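Long-range contact in mitochondrial association factor 1 (Toxoplasma gondii, PDB 6BXS), which belongs to a family linked to host mitochondrial association and probably adopts a macro-domain fold, though its own role is not settled: residues A[139-152]-A[164-178]. Residues are numbered along the deposited sequence; the frame is centred on the assembly and turned at random.
Sequences ETGKNVGATFLHIL and NDVMLYTVAPFGNAS
Phe148 CG lies beside its own backbone N (chi1 -50°) and Tyr169 CG opposite its N (chi1 -178°); on this cross-strand pair the two side chains then lie side by side, pointing the same way. Phe148 CD1 comes obliquely to the Tyr169 ring, 3.7 Å from Tyr169 CD1. Tyr169 O sits at the edge of the Phe148 ring. Tyr169 O also accepts a hydrogen bond from Phe148 N at 2.8 Å. Tyr169 OH reaches on to Thr52 and Phe56. Next along this face, Met167 CG packs on His150 CB at 3.9 Å. Met167 SD touches Leu152 CD2, and His150 NE2 bonds to Gln94. Strands 147-152 and 166-170 are antiparallel neighbours inside the mixed sheet of a macro-domain-like fold. Helix 83-103 covers the Phe148 and Tyr169 side, and helix 179-202 touches Ile151 and Thr170 on the other. There Leu149 CD2 meets Val166 CG1 at 3.7 Å. Beyond the strands, Gly145 N points almost straight at Val171 O (3.1 Å, 175°). Val171 CB presses against Asn143 O at 3.3 Å. Thr140 O receives Phe174 N. At the far end Glu139 OE1 accepts Ser178 N at 3.2 Å, nearly in line with its C-O bond, just before helix 179-202.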
# COMPACT_ATOMS: atom_id res chain seq x y z
N GLU A 139 -16.38 -8.24 -11.17
CA GLU A 139 -17.01 -7.10 -10.49
C GLU A 139 -16.02 -6.30 -9.64
O GLU A 139 -16.22 -5.11 -9.41
CB GLU A 139 -18.17 -7.58 -9.61
CG GLU A 139 -17.84 -8.74 -8.68
CD GLU A 139 -18.89 -8.95 -7.61
OE1 GLU A 139 -19.62 -7.99 -7.27
OE2 GLU A 139 -19.00 -10.09 -7.10
N THR A 140 -14.95 -6.95 -9.18
CA THR A 140 -13.96 -6.28 -8.33
C THR A 140 -12.77 -5.76 -9.12
O THR A 140 -12.08 -4.83 -8.68
CB THR A 140 -13.42 -7.23 -7.24
OG1 THR A 140 -12.61 -8.25 -7.85
CG2 THR A 140 -14.55 -7.87 -6.46
N GLY A 141 -12.52 -6.35 -10.29
CA GLY A 141 -11.29 -6.14 -11.02
C GLY A 141 -10.37 -7.31 -10.73
O GLY A 141 -10.58 -8.03 -9.75
N LYS A 142 -9.36 -7.52 -11.57
CA LYS A 142 -8.48 -8.68 -11.43
C LYS A 142 -7.24 -8.33 -10.60
O LYS A 142 -6.84 -7.17 -10.52
CB LYS A 142 -8.08 -9.22 -12.81
CG LYS A 142 -6.79 -8.65 -13.38
CD LYS A 142 -6.51 -9.23 -14.77
CE LYS A 142 -5.27 -8.61 -15.39
NZ LYS A 142 -5.43 -7.15 -15.66
N ASN A 143 -6.67 -9.36 -9.98
CA ASN A 143 -5.48 -9.23 -9.13
C ASN A 143 -5.75 -8.44 -7.85
O ASN A 143 -4.82 -7.90 -7.25
CB ASN A 143 -4.32 -8.59 -9.90
CG ASN A 143 -3.99 -9.33 -11.17
OD1 ASN A 143 -4.09 -10.56 -11.24
ND2 ASN A 143 -3.60 -8.59 -12.20
N VAL A 144 -7.01 -8.37 -7.44
CA VAL A 144 -7.37 -7.69 -6.21
C VAL A 144 -6.81 -8.45 -5.01
O VAL A 144 -6.85 -9.68 -4.97
CB VAL A 144 -8.90 -7.57 -6.06
CG1 VAL A 144 -9.28 -7.02 -4.69
CG2 VAL A 144 -9.46 -6.67 -7.16
N GLY A 145 -6.30 -7.71 -4.03
CA GLY A 145 -5.71 -8.30 -2.85
C GLY A 145 -4.24 -8.62 -3.03
O GLY A 145 -3.54 -8.94 -2.07
N ALA A 146 -3.76 -8.53 -4.27
CA ALA A 146 -2.35 -8.74 -4.57
C ALA A 146 -1.52 -7.65 -3.92
O ALA A 146 -1.77 -6.46 -4.14
CB ALA A 146 -2.11 -8.78 -6.07
N THR A 147 -0.54 -8.05 -3.11
CA THR A 147 0.30 -7.11 -2.39
C THR A 147 1.77 -7.39 -2.65
O THR A 147 2.23 -8.53 -2.52
CB THR A 147 0.04 -7.16 -0.87
OG1 THR A 147 -1.35 -6.89 -0.61
CG2 THR A 147 0.90 -6.15 -0.13
N PHE A 148 2.51 -6.35 -3.02
CA PHE A 148 3.92 -6.46 -3.32
C PHE A 148 4.73 -5.54 -2.41
O PHE A 148 4.25 -4.49 -1.98
CB PHE A 148 4.19 -6.12 -4.79
CG PHE A 148 3.30 -6.86 -5.74
CD1 PHE A 148 2.08 -6.32 -6.14
CD2 PHE A 148 3.67 -8.10 -6.24
CE1 PHE A 148 1.26 -7.01 -7.01
CE2 PHE A 148 2.85 -8.79 -7.11
CZ PHE A 148 1.65 -8.24 -7.50
N LEU A 149 5.96 -5.95 -2.11
CA LEU A 149 6.88 -5.15 -1.32
C LEU A 149 8.23 -5.12 -2.03
O LEU A 149 8.78 -6.16 -2.37
CB LEU A 149 7.03 -5.72 0.10
CG LEU A 149 7.72 -4.85 1.15
CD1 LEU A 149 7.29 -5.27 2.55
CD2 LEU A 149 9.23 -4.91 1.03
N HIS A 150 8.76 -3.91 -2.26
CA HIS A 150 10.00 -3.75 -3.00
C HIS A 150 11.05 -2.98 -2.19
O HIS A 150 10.76 -1.93 -1.63
CB HIS A 150 9.76 -3.00 -4.32
CG HIS A 150 8.73 -3.63 -5.20
ND1 HIS A 150 9.00 -4.73 -5.98
CD2 HIS A 150 7.44 -3.30 -5.44
CE1 HIS A 150 7.92 -5.07 -6.66
NE2 HIS A 150 6.96 -4.21 -6.35
N ILE A 151 12.26 -3.53 -2.14
CA ILE A 151 13.41 -2.77 -1.68
C ILE A 151 14.01 -2.06 -2.89
O ILE A 151 14.49 -2.70 -3.82
CB ILE A 151 14.48 -3.67 -1.02
CG1 ILE A 151 13.85 -4.48 0.11
CG2 ILE A 151 15.63 -2.82 -0.51
CD1 ILE A 151 14.81 -5.43 0.80
N LEU A 152 13.97 -0.73 -2.87
CA LEU A 152 14.45 0.07 -3.99
C LEU A 152 15.97 0.19 -3.96
O LEU A 152 16.58 0.19 -2.90
CB LEU A 152 13.82 1.46 -3.96
CG LEU A 152 12.30 1.51 -4.08
CD1 LEU A 152 11.81 2.94 -3.86
CD2 LEU A 152 11.84 1.00 -5.44
N ASN A 164 14.06 5.51 3.17
CA ASN A 164 12.91 5.61 2.26
C ASN A 164 12.93 4.56 1.14
O ASN A 164 12.24 4.72 0.14
CB ASN A 164 12.86 7.01 1.65
CG ASN A 164 12.56 8.09 2.67
OD1 ASN A 164 11.97 7.82 3.72
ND2 ASN A 164 12.97 9.32 2.37
N ASP A 165 13.70 3.49 1.32
CA ASP A 165 13.96 2.55 0.24
C ASP A 165 13.07 1.31 0.27
O ASP A 165 13.43 0.28 -0.30
CB ASP A 165 15.43 2.13 0.26
CG ASP A 165 15.80 1.37 1.51
OD1 ASP A 165 15.00 1.35 2.47
OD2 ASP A 165 16.90 0.78 1.53
N VAL A 166 11.93 1.40 0.94
CA VAL A 166 10.92 0.35 0.89
C VAL A 166 9.58 0.93 0.45
O VAL A 166 9.13 1.95 0.99
CB VAL A 166 10.74 -0.37 2.24
CG1 VAL A 166 9.64 -1.43 2.14
CG2 VAL A 166 12.04 -1.00 2.69
N MET A 167 8.95 0.28 -0.52
CA MET A 167 7.61 0.66 -0.96
C MET A 167 6.74 -0.58 -1.01
O MET A 167 7.24 -1.70 -1.10
CB MET A 167 7.65 1.34 -2.33
CG MET A 167 8.13 0.45 -3.47
SD MET A 167 7.83 1.17 -5.11
CE MET A 167 6.06 0.97 -5.27
N LEU A 168 5.43 -0.37 -0.95
CA LEU A 168 4.47 -1.43 -1.19
C LEU A 168 3.56 -1.03 -2.35
O LEU A 168 3.46 0.14 -2.70
CB LEU A 168 3.64 -1.72 0.06
CG LEU A 168 4.34 -2.55 1.16
CD1 LEU A 168 4.62 -1.68 2.37
CD2 LEU A 168 3.51 -3.76 1.54
N TYR A 169 2.91 -2.04 -2.92
CA TYR A 169 2.03 -1.87 -4.07
C TYR A 169 0.88 -2.85 -3.86
O TYR A 169 1.10 -4.04 -3.64
CB TYR A 169 2.78 -2.15 -5.38
CG TYR A 169 1.99 -1.95 -6.66
CD1 TYR A 169 0.99 -2.85 -7.04
CD2 TYR A 169 2.27 -0.90 -7.52
CE1 TYR A 169 0.28 -2.68 -8.21
CE2 TYR A 169 1.57 -0.73 -8.71
CZ TYR A 169 0.58 -1.62 -9.05
OH TYR A 169 -0.12 -1.46 -10.22
N THR A 170 -0.35 -2.33 -3.89
CA THR A 170 -1.52 -3.16 -3.64
C THR A 170 -2.67 -2.78 -4.57
O THR A 170 -2.75 -1.65 -5.05
CB THR A 170 -1.99 -3.06 -2.16
OG1 THR A 170 -2.88 -4.14 -1.87
CG2 THR A 170 -2.68 -1.72 -1.88
N VAL A 171 -3.55 -3.74 -4.81
CA VAL A 171 -4.66 -3.58 -5.75
C VAL A 171 -5.99 -3.64 -5.01
O VAL A 171 -6.37 -4.68 -4.48
CB VAL A 171 -4.64 -4.66 -6.84
CG1 VAL A 171 -5.81 -4.49 -7.81
CG2 VAL A 171 -3.32 -4.61 -7.60
N ALA A 172 -6.70 -2.51 -4.99
CA ALA A 172 -7.95 -2.39 -4.26
C ALA A 172 -9.14 -2.82 -5.11
O ALA A 172 -9.08 -2.73 -6.34
CB ALA A 172 -8.13 -0.96 -3.78
N PRO A 173 -10.22 -3.28 -4.47
CA PRO A 173 -11.42 -3.68 -5.22
C PRO A 173 -12.15 -2.49 -5.84
O PRO A 173 -12.19 -1.42 -5.24
CB PRO A 173 -12.29 -4.35 -4.15
CG PRO A 173 -11.86 -3.72 -2.87
CD PRO A 173 -10.40 -3.45 -3.02
N PHE A 174 -12.71 -2.69 -7.02
CA PHE A 174 -13.46 -1.64 -7.70
C PHE A 174 -14.77 -1.39 -6.96
O PHE A 174 -15.40 -2.33 -6.47
CB PHE A 174 -13.72 -2.00 -9.16
CG PHE A 174 -14.28 -0.88 -9.98
CD1 PHE A 174 -13.52 0.24 -10.26
CD2 PHE A 174 -15.58 -0.94 -10.46
CE1 PHE A 174 -14.03 1.28 -11.01
CE2 PHE A 174 -16.10 0.09 -11.22
CZ PHE A 174 -15.33 1.20 -11.49
N GLY A 175 -15.18 -0.13 -6.88
CA GLY A 175 -16.29 0.26 -6.04
C GLY A 175 -17.65 -0.28 -6.45
O GLY A 175 -18.53 -0.44 -5.60
N ASN A 176 -17.83 -0.56 -7.73
CA ASN A 176 -19.12 -1.03 -8.22
C ASN A 176 -19.38 -2.49 -7.85
O ASN A 176 -20.48 -3.00 -8.06
CB ASN A 176 -19.22 -0.86 -9.74
CG ASN A 176 -19.39 0.59 -10.15
OD1 ASN A 176 -19.28 1.50 -9.32
ND2 ASN A 176 -19.65 0.82 -11.43
N ALA A 177 -18.37 -3.16 -7.31
CA ALA A 177 -18.56 -4.49 -6.74
C ALA A 177 -19.60 -4.39 -5.63
O ALA A 177 -19.67 -3.38 -4.93
CB ALA A 177 -17.25 -5.04 -6.20
N SER A 178 -20.41 -5.44 -5.48
CA SER A 178 -21.44 -5.45 -4.45
C SER A 178 -20.80 -5.36 -3.06
O SER A 178 -19.63 -5.73 -2.89
CB SER A 178 -22.30 -6.71 -4.56
OG SER A 178 -21.53 -7.88 -4.31
O HOH W 1 18.28 2.47 -1.09